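Local coordinates for acetyl transferase (Salmonella typhimurium, PDB 1S7N), which probably transfers an acetyl group from acetyl-coenzyme A to the N-terminal amino group of ribosomal protein L7/L12, at residues A96-Y101 against V134-V139; R150-L155 against Y175-D180. All coordinates share one frame; numbering follows the deposited sequence.

Interaction 1 of 2, residues A96-Y101 against V134-V139; sequences AAYIGY and VIKCRV. With COA (coenzyme A), chain F.
Two neighbouring parallel strands of the GNAT acetyltransferase fold meet here, joined as a beta-alpha-beta unit through helix 112-127, and they splay apart where coenzyme A enters. Val134 is gripped through both of its backbone polar atoms: its N donates to Ala97 O at 2.7 Å, and its O receives Ile99 N at 2.8 Å, nearly straight at 169°. Beyond this pair the two segments, their axes 45° apart, make no further direct backbone hydrogen bond to each other, and water takes over. One molecule accepts from Lys136 N and donates to Ile99 O; a second donates to Lys136 O and, weakly, to Ile99 O.

On one face of the sheet the Tyr98 ring lies beside Val134, the two side chains pointing the same way, with ring atom CD2 3.9 Å from Val134 CG1. The extended Lys136 chain crosses the same ring obliquely and lays its CE methylene near CD2 and CE2. A lysine suits this partly exposed place because its aliphatic chain can pack against the ring; the Tyr98 hydroxyl bonds to Glu91. On the other face, branched Ile99 and Ile135 fill the buried layer, Ile99 CD1 resting 3.9 Å from Ile135 CG1. Ile135 CD1 then meets the edge of the Tyr101 ring, 3.7 Å from CE2.

In the widened gap Tyr101 O accepts coenzyme A N4P at 2.7 Å, a strand-like bond to the pantetheine arm that is characteristic of GNAT enzymes, while the Cys137 CB methylene lies 3.6 Å from the cofactor sulfur S1P. Tyr101 OH bonds to Ser144 of helix 142-150. Strand 80-91 flanks 96-101 in the sheet, strand 168-178 flanks 134-138, and Phe153 packs on both Ile99 and Ile135.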
# COMPACT_ATOMS: atom_id res chain seq x y z
N ALA B 96 2.73 -3.13 -10.77
CA ALA B 96 1.53 -3.55 -10.05
C ALA B 96 0.73 -2.30 -9.74
O ALA B 96 1.29 -1.22 -9.54
CB ALA B 96 2.01 -4.23 -8.71
N ALA B 97 -0.58 -2.46 -9.69
CA ALA B 97 -1.44 -1.39 -9.34
C ALA B 97 -2.67 -1.95 -8.56
O ALA B 97 -3.12 -3.09 -8.81
CB ALA B 97 -1.87 -0.62 -10.57
N TYR B 98 -3.14 -1.16 -7.59
CA TYR B 98 -4.28 -1.48 -6.76
C TYR B 98 -5.40 -0.61 -7.28
O TYR B 98 -5.28 0.61 -7.39
CB TYR B 98 -4.04 -1.16 -5.27
CG TYR B 98 -2.82 -1.83 -4.73
CD1 TYR B 98 -1.54 -1.30 -4.97
CD2 TYR B 98 -2.91 -3.03 -4.06
CE1 TYR B 98 -0.38 -1.99 -4.54
CE2 TYR B 98 -1.78 -3.74 -3.64
CZ TYR B 98 -0.51 -3.20 -3.89
OH TYR B 98 0.64 -3.91 -3.54
N ILE B 99 -6.50 -1.30 -7.57
CA ILE B 99 -7.70 -0.75 -8.12
C ILE B 99 -8.75 -0.32 -7.10
O ILE B 99 -8.92 -0.97 -6.08
CB ILE B 99 -8.35 -1.81 -9.01
CG1 ILE B 99 -7.46 -2.03 -10.22
CG2 ILE B 99 -9.81 -1.42 -9.41
CD1 ILE B 99 -7.73 -3.40 -10.87
N GLY B 100 -9.44 0.76 -7.40
CA GLY B 100 -10.53 1.20 -6.53
C GLY B 100 -11.64 1.65 -7.45
O GLY B 100 -11.34 2.16 -8.52
N TYR B 101 -12.90 1.53 -7.05
CA TYR B 101 -14.04 1.99 -7.88
C TYR B 101 -15.38 2.08 -7.13
O TYR B 101 -15.63 1.40 -6.11
CB TYR B 101 -14.27 1.05 -9.13
CG TYR B 101 -14.33 -0.46 -8.82
CD1 TYR B 101 -15.38 -1.01 -8.09
CD2 TYR B 101 -13.24 -1.31 -9.15
CE1 TYR B 101 -15.32 -2.38 -7.65
CE2 TYR B 101 -13.19 -2.68 -8.74
CZ TYR B 101 -14.25 -3.20 -7.96
OH TYR B 101 -14.17 -4.50 -7.46
N VAL B 134 -4.52 -5.45 -8.98
CA VAL B 134 -5.06 -5.96 -7.73
C VAL B 134 -6.36 -5.31 -7.25
O VAL B 134 -6.55 -4.10 -7.35
CB VAL B 134 -4.04 -5.78 -6.60
CG1 VAL B 134 -4.55 -6.37 -5.23
CG2 VAL B 134 -2.77 -6.38 -6.97
N ILE B 135 -7.23 -6.14 -6.71
CA ILE B 135 -8.45 -5.65 -6.13
C ILE B 135 -8.53 -6.13 -4.70
O ILE B 135 -8.44 -7.34 -4.44
CB ILE B 135 -9.74 -6.16 -6.89
CG1 ILE B 135 -9.78 -5.53 -8.30
CG2 ILE B 135 -11.01 -5.78 -6.10
CD1 ILE B 135 -11.10 -5.68 -9.05
N LYS B 136 -8.68 -5.19 -3.76
CA LYS B 136 -8.89 -5.60 -2.39
C LYS B 136 -10.34 -5.25 -2.13
O LYS B 136 -10.81 -4.14 -2.49
CB LYS B 136 -8.03 -4.82 -1.41
CG LYS B 136 -6.51 -5.04 -1.58
CD LYS B 136 -5.81 -4.05 -0.64
CE LYS B 136 -4.32 -4.12 -0.64
NZ LYS B 136 -3.84 -2.77 -0.06
N CYS B 137 -11.11 -6.15 -1.55
CA CYS B 137 -12.46 -5.75 -1.24
C CYS B 137 -12.94 -6.53 -0.09
O CYS B 137 -12.56 -7.67 0.08
CB CYS B 137 -13.40 -5.90 -2.44
SG CYS B 137 -13.59 -7.58 -2.99
N ARG B 138 -13.76 -5.90 0.75
CA ARG B 138 -14.29 -6.62 1.92
C ARG B 138 -14.93 -8.00 1.59
O ARG B 138 -15.66 -8.15 0.61
CB ARG B 138 -15.35 -5.74 2.62
CG ARG B 138 -14.72 -4.73 3.63
CD ARG B 138 -15.83 -4.13 4.45
NE ARG B 138 -16.77 -3.63 3.49
CZ ARG B 138 -18.02 -4.01 3.35
NH1 ARG B 138 -18.57 -4.91 4.16
NH2 ARG B 138 -18.69 -3.53 2.31
N VAL B 139 -14.68 -9.00 2.41
CA VAL B 139 -15.33 -10.27 2.17
C VAL B 139 -16.89 -10.10 2.03
O VAL B 139 -17.49 -10.77 1.21
CB VAL B 139 -14.96 -11.32 3.30
CG1 VAL B 139 -15.88 -12.51 3.22
CG2 VAL B 139 -13.51 -11.82 3.15
N1A COA F . -20.78 -7.02 -18.92
C2A COA F . -20.85 -7.52 -17.65
N3A COA F . -21.94 -7.52 -16.83
C4A COA F . -23.09 -6.98 -17.37
C5A COA F . -23.12 -6.46 -18.67
C6A COA F . -21.90 -6.49 -19.46
N6A COA F . -21.94 -5.98 -20.71
N7A COA F . -24.39 -5.95 -19.00
C8A COA F . -25.12 -6.14 -17.94
N9A COA F . -24.35 -6.74 -16.96
C1B COA F . -24.84 -7.02 -15.59
C2B COA F . -24.38 -8.30 -14.93
O2B COA F . -25.36 -9.27 -15.20
C3B COA F . -24.48 -7.96 -13.48
O3B COA F . -25.83 -8.02 -13.09
P3B COA F . -26.29 -8.45 -11.58
O7A COA F . -27.66 -7.82 -11.49
O8A COA F . -25.32 -7.97 -10.55
O9A COA F . -26.32 -9.96 -11.64
C4B COA F . -23.98 -6.51 -13.47
O4B COA F . -24.45 -5.94 -14.68
C5B COA F . -22.48 -6.23 -13.22
O5B COA F . -22.19 -4.86 -13.52
P1A COA F . -20.70 -4.19 -13.16
O1A COA F . -19.62 -5.21 -13.32
O2A COA F . -20.60 -2.99 -13.96
O3A COA F . -20.82 -3.83 -11.61
P2A COA F . -22.08 -3.29 -10.80
O4A COA F . -22.99 -2.48 -11.59
O5A COA F . -22.72 -4.39 -10.09
O6A COA F . -21.46 -2.38 -9.63
CBP COA F . -19.91 -1.78 -7.89
CCP COA F . -20.42 -2.92 -8.79
CDP COA F . -19.01 -2.40 -6.75
CEP COA F . -19.05 -0.79 -8.78
CAP COA F . -21.12 -1.01 -7.30
OAP COA F . -22.00 -1.92 -6.60
C9P COA F . -20.74 0.15 -6.41
O9P COA F . -20.34 1.21 -6.87
N8P COA F . -20.65 -0.22 -5.12
C7P COA F . -20.58 0.73 -4.04
C6P COA F . -19.10 1.14 -3.80
C5P COA F . -18.20 -0.05 -3.61
O5P COA F . -18.59 -1.07 -3.10
N4P COA F . -17.01 0.01 -4.30
C3P COA F . -16.02 -1.07 -4.23
C2P COA F . -15.29 -1.17 -2.86
S1P COA F . -13.96 -2.42 -2.97
O HOH W 1 -7.53 -2.68 -4.41
O HOH W 2 -11.59 -2.41 -4.67

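Interaction 2 of 2, residues R150-L155 against Y175-D180; sequences RNHFTL and YARIID. With COA (coenzyme A), chain F.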
# COMPACT_ATOMS: atom_id res chain seq x y z
N ARG B 150 -16.09 -11.96 -12.01
CA ARG B 150 -16.54 -11.74 -13.39
C ARG B 150 -15.37 -11.28 -14.32
O ARG B 150 -15.38 -11.49 -15.55
CB ARG B 150 -17.62 -10.65 -13.38
CG ARG B 150 -18.40 -10.43 -14.66
CD ARG B 150 -19.43 -9.27 -14.56
NE ARG B 150 -20.77 -9.42 -13.92
CZ ARG B 150 -21.13 -10.03 -12.77
NH1 ARG B 150 -20.25 -10.66 -12.02
NH2 ARG B 150 -22.38 -9.92 -12.31
N ASN B 151 -14.38 -10.64 -13.73
CA ASN B 151 -13.29 -10.10 -14.55
C ASN B 151 -11.99 -10.89 -14.50
O ASN B 151 -10.92 -10.43 -14.92
CB ASN B 151 -13.13 -8.61 -14.22
CG ASN B 151 -14.27 -7.78 -14.82
OD1 ASN B 151 -14.28 -7.52 -16.01
ND2 ASN B 151 -15.25 -7.41 -14.00
N HIS B 152 -12.16 -12.11 -14.00
CA HIS B 152 -11.14 -13.12 -13.88
C HIS B 152 -9.96 -12.82 -12.97
O HIS B 152 -8.82 -13.03 -13.39
CB HIS B 152 -10.64 -13.49 -15.28
CG HIS B 152 -11.76 -13.64 -16.27
ND1 HIS B 152 -12.75 -14.60 -16.12
CD2 HIS B 152 -12.13 -12.88 -17.33
CE1 HIS B 152 -13.67 -14.41 -17.05
NE2 HIS B 152 -13.32 -13.38 -17.79
N PHE B 153 -10.24 -12.36 -11.75
CA PHE B 153 -9.18 -12.14 -10.79
C PHE B 153 -9.12 -13.41 -9.97
O PHE B 153 -10.15 -14.02 -9.64
CB PHE B 153 -9.51 -10.97 -9.86
CG PHE B 153 -9.24 -9.62 -10.45
CD1 PHE B 153 -10.00 -9.14 -11.50
CD2 PHE B 153 -8.16 -8.86 -10.00
CE1 PHE B 153 -9.70 -7.91 -12.12
CE2 PHE B 153 -7.83 -7.62 -10.59
CZ PHE B 153 -8.60 -7.14 -11.65
N THR B 154 -7.92 -13.75 -9.55
CA THR B 154 -7.70 -14.93 -8.76
C THR B 154 -7.73 -14.53 -7.29
O THR B 154 -7.02 -13.57 -6.90
CB THR B 154 -6.30 -15.47 -9.10
OG1 THR B 154 -6.34 -16.04 -10.40
CG2 THR B 154 -5.77 -16.51 -8.06
N LEU B 155 -8.50 -15.24 -6.46
CA LEU B 155 -8.44 -14.89 -5.04
C LEU B 155 -7.03 -15.29 -4.55
O LEU B 155 -6.60 -16.42 -4.74
CB LEU B 155 -9.57 -15.57 -4.27
CG LEU B 155 -9.52 -15.51 -2.74
CD1 LEU B 155 -9.70 -14.10 -2.22
CD2 LEU B 155 -10.70 -16.45 -2.21
N TYR B 175 -7.49 -10.10 -4.46
CA TYR B 175 -7.54 -10.66 -5.80
C TYR B 175 -6.49 -10.01 -6.70
O TYR B 175 -6.18 -8.78 -6.59
CB TYR B 175 -8.88 -10.34 -6.48
CG TYR B 175 -10.11 -10.96 -5.87
CD1 TYR B 175 -10.55 -12.21 -6.31
CD2 TYR B 175 -10.89 -10.25 -4.94
CE1 TYR B 175 -11.77 -12.78 -5.86
CE2 TYR B 175 -12.11 -10.77 -4.48
CZ TYR B 175 -12.55 -12.07 -4.95
OH TYR B 175 -13.71 -12.63 -4.50
N ALA B 176 -6.00 -10.78 -7.65
CA ALA B 176 -5.06 -10.26 -8.60
C ALA B 176 -5.30 -10.94 -9.91
O ALA B 176 -5.78 -12.10 -9.94
CB ALA B 176 -3.62 -10.53 -8.16
N ARG B 177 -4.90 -10.23 -10.96
CA ARG B 177 -4.93 -10.68 -12.33
C ARG B 177 -3.64 -10.12 -12.98
O ARG B 177 -3.27 -8.92 -12.80
CB ARG B 177 -6.13 -10.13 -13.08
CG ARG B 177 -6.22 -10.72 -14.43
CD ARG B 177 -7.44 -10.30 -15.17
NE ARG B 177 -7.31 -10.81 -16.50
CZ ARG B 177 -8.16 -10.59 -17.50
NH1 ARG B 177 -9.24 -9.85 -17.31
NH2 ARG B 177 -7.90 -11.14 -18.68
N ILE B 178 -2.97 -11.00 -13.70
CA ILE B 178 -1.77 -10.68 -14.42
C ILE B 178 -2.07 -10.71 -15.92
O ILE B 178 -2.66 -11.66 -16.45
CB ILE B 178 -0.68 -11.64 -14.06
CG1 ILE B 178 -0.43 -11.50 -12.54
CG2 ILE B 178 0.55 -11.38 -14.89
CD1 ILE B 178 0.74 -12.22 -12.04
N ILE B 179 -1.71 -9.61 -16.57
CA ILE B 179 -1.92 -9.46 -17.99
C ILE B 179 -0.62 -8.99 -18.62
O ILE B 179 -0.12 -7.92 -18.29
CB ILE B 179 -3.01 -8.44 -18.30
CG1 ILE B 179 -4.31 -8.84 -17.59
CG2 ILE B 179 -3.23 -8.34 -19.82
CD1 ILE B 179 -5.42 -7.76 -17.68
N ASP B 180 -0.08 -9.82 -19.52
CA ASP B 180 1.17 -9.50 -20.26
C ASP B 180 0.77 -9.40 -21.69
O ASP B 180 0.29 -10.36 -22.25
CB ASP B 180 2.20 -10.63 -20.18
CG ASP B 180 2.89 -10.70 -18.83
OD1 ASP B 180 3.25 -9.62 -18.31
OD2 ASP B 180 3.07 -11.82 -18.29
N1A COA F . -20.78 -7.02 -18.92
C2A COA F . -20.85 -7.52 -17.65
N3A COA F . -21.94 -7.52 -16.83
C4A COA F . -23.09 -6.98 -17.37
C5A COA F . -23.12 -6.46 -18.67
C6A COA F . -21.90 -6.49 -19.46
N6A COA F . -21.94 -5.98 -20.71
N7A COA F . -24.39 -5.95 -19.00
C8A COA F . -25.12 -6.14 -17.94
N9A COA F . -24.35 -6.74 -16.96
C1B COA F . -24.84 -7.02 -15.59
C2B COA F . -24.38 -8.30 -14.93
O2B COA F . -25.36 -9.27 -15.20
C3B COA F . -24.48 -7.96 -13.48
O3B COA F . -25.83 -8.02 -13.09
P3B COA F . -26.29 -8.45 -11.58
O7A COA F . -27.66 -7.82 -11.49
O8A COA F . -25.32 -7.97 -10.55
O9A COA F . -26.32 -9.96 -11.64
C4B COA F . -23.98 -6.51 -13.47
O4B COA F . -24.45 -5.94 -14.68
C5B COA F . -22.48 -6.23 -13.22
O5B COA F . -22.19 -4.86 -13.52
P1A COA F . -20.70 -4.19 -13.16
O1A COA F . -19.62 -5.21 -13.32
O2A COA F . -20.60 -2.99 -13.96
O3A COA F . -20.82 -3.83 -11.61
P2A COA F . -22.08 -3.29 -10.80
O4A COA F . -22.99 -2.48 -11.59
O5A COA F . -22.72 -4.39 -10.09
O6A COA F . -21.46 -2.38 -9.63
CBP COA F . -19.91 -1.78 -7.89
CCP COA F . -20.42 -2.92 -8.79
CDP COA F . -19.01 -2.40 -6.75
CEP COA F . -19.05 -0.79 -8.78
CAP COA F . -21.12 -1.01 -7.30
OAP COA F . -22.00 -1.92 -6.60
C9P COA F . -20.74 0.15 -6.41
O9P COA F . -20.34 1.21 -6.87
N8P COA F . -20.65 -0.22 -5.12
C7P COA F . -20.58 0.73 -4.04
C6P COA F . -19.10 1.14 -3.80
C5P COA F . -18.20 -0.05 -3.61
O5P COA F . -18.59 -1.07 -3.10
N4P COA F . -17.01 0.01 -4.30
C3P COA F . -16.02 -1.07 -4.23
C2P COA F . -15.29 -1.17 -2.86
S1P COA F . -13.96 -2.42 -2.97
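Arg177 reaches across to Phe153, His152 and Asn151 at the open end of the beta hairpin formed by strands 154-165 and 168-178, where helix 142-150 gives way to the first of them. Its CB sits over the centre of the Phe153 ring, a CH-pi contact 3.9 Å from the centroid. With CG anti to the backbone N (chi1 -175°) and the chain extended as far as NE, the side chain runs along the backbone of the turn: CG approaches His152 O, and CD lies 3.5 Å from both Asn151 O and His152 O. His152 CB and Ile179 CD1 lie over opposite faces of the guanidinium, both offset toward its rim. At its end NH1 makes a weak, bent hydrogen bond to Asn151 O and another weak one to Gln118. An arginine suits this partly exposed place because CB packs on an aromatic ring, the next methylenes pass along the turn, and the head reaches Asn151 O and Gln118.

His152, with positive phi, is the C-prime residue of the Schellman motif that ends the helix. Arg150, the last residue of the helix, binds coenzyme A. Just before the hairpin strand begins, buried Phe153 brings its CB to 3.5 Å from Tyr175 CB, and Tyr175 OH bonds to Asn145. Thr154 and Ala176 form an antiparallel hydrogen-bonded pair, in which Thr154 N donates to Ala176 O at 2.7 Å and 172°, and Ala176 N returns a bond to Thr154 O at 3.1 Å.

How the interactions relate
Along the chain interaction 1 is complete first, and helix 142-150 leads from it to interaction 2, its last residue, Arg150, already part of the second contact. Their centres are about 11 Å apart in one mixed sheet, where strands 96-103, 132-138, 168-178 and 154-165 follow in that order. Strand 132-138 thus has a parallel partner in interaction 1 and an antiparallel one in 168-178, and the probable hydrogen bond from Ile135 N to Tyr175 O, 2.8 Å, stitches the two contacts together. Both touch coenzyme A, but at different parts: interaction 1 meets the pantetheine arm and its sulfur, interaction 2 the ribose and adenine through Arg150. The cofactor therefore spans the two contacts.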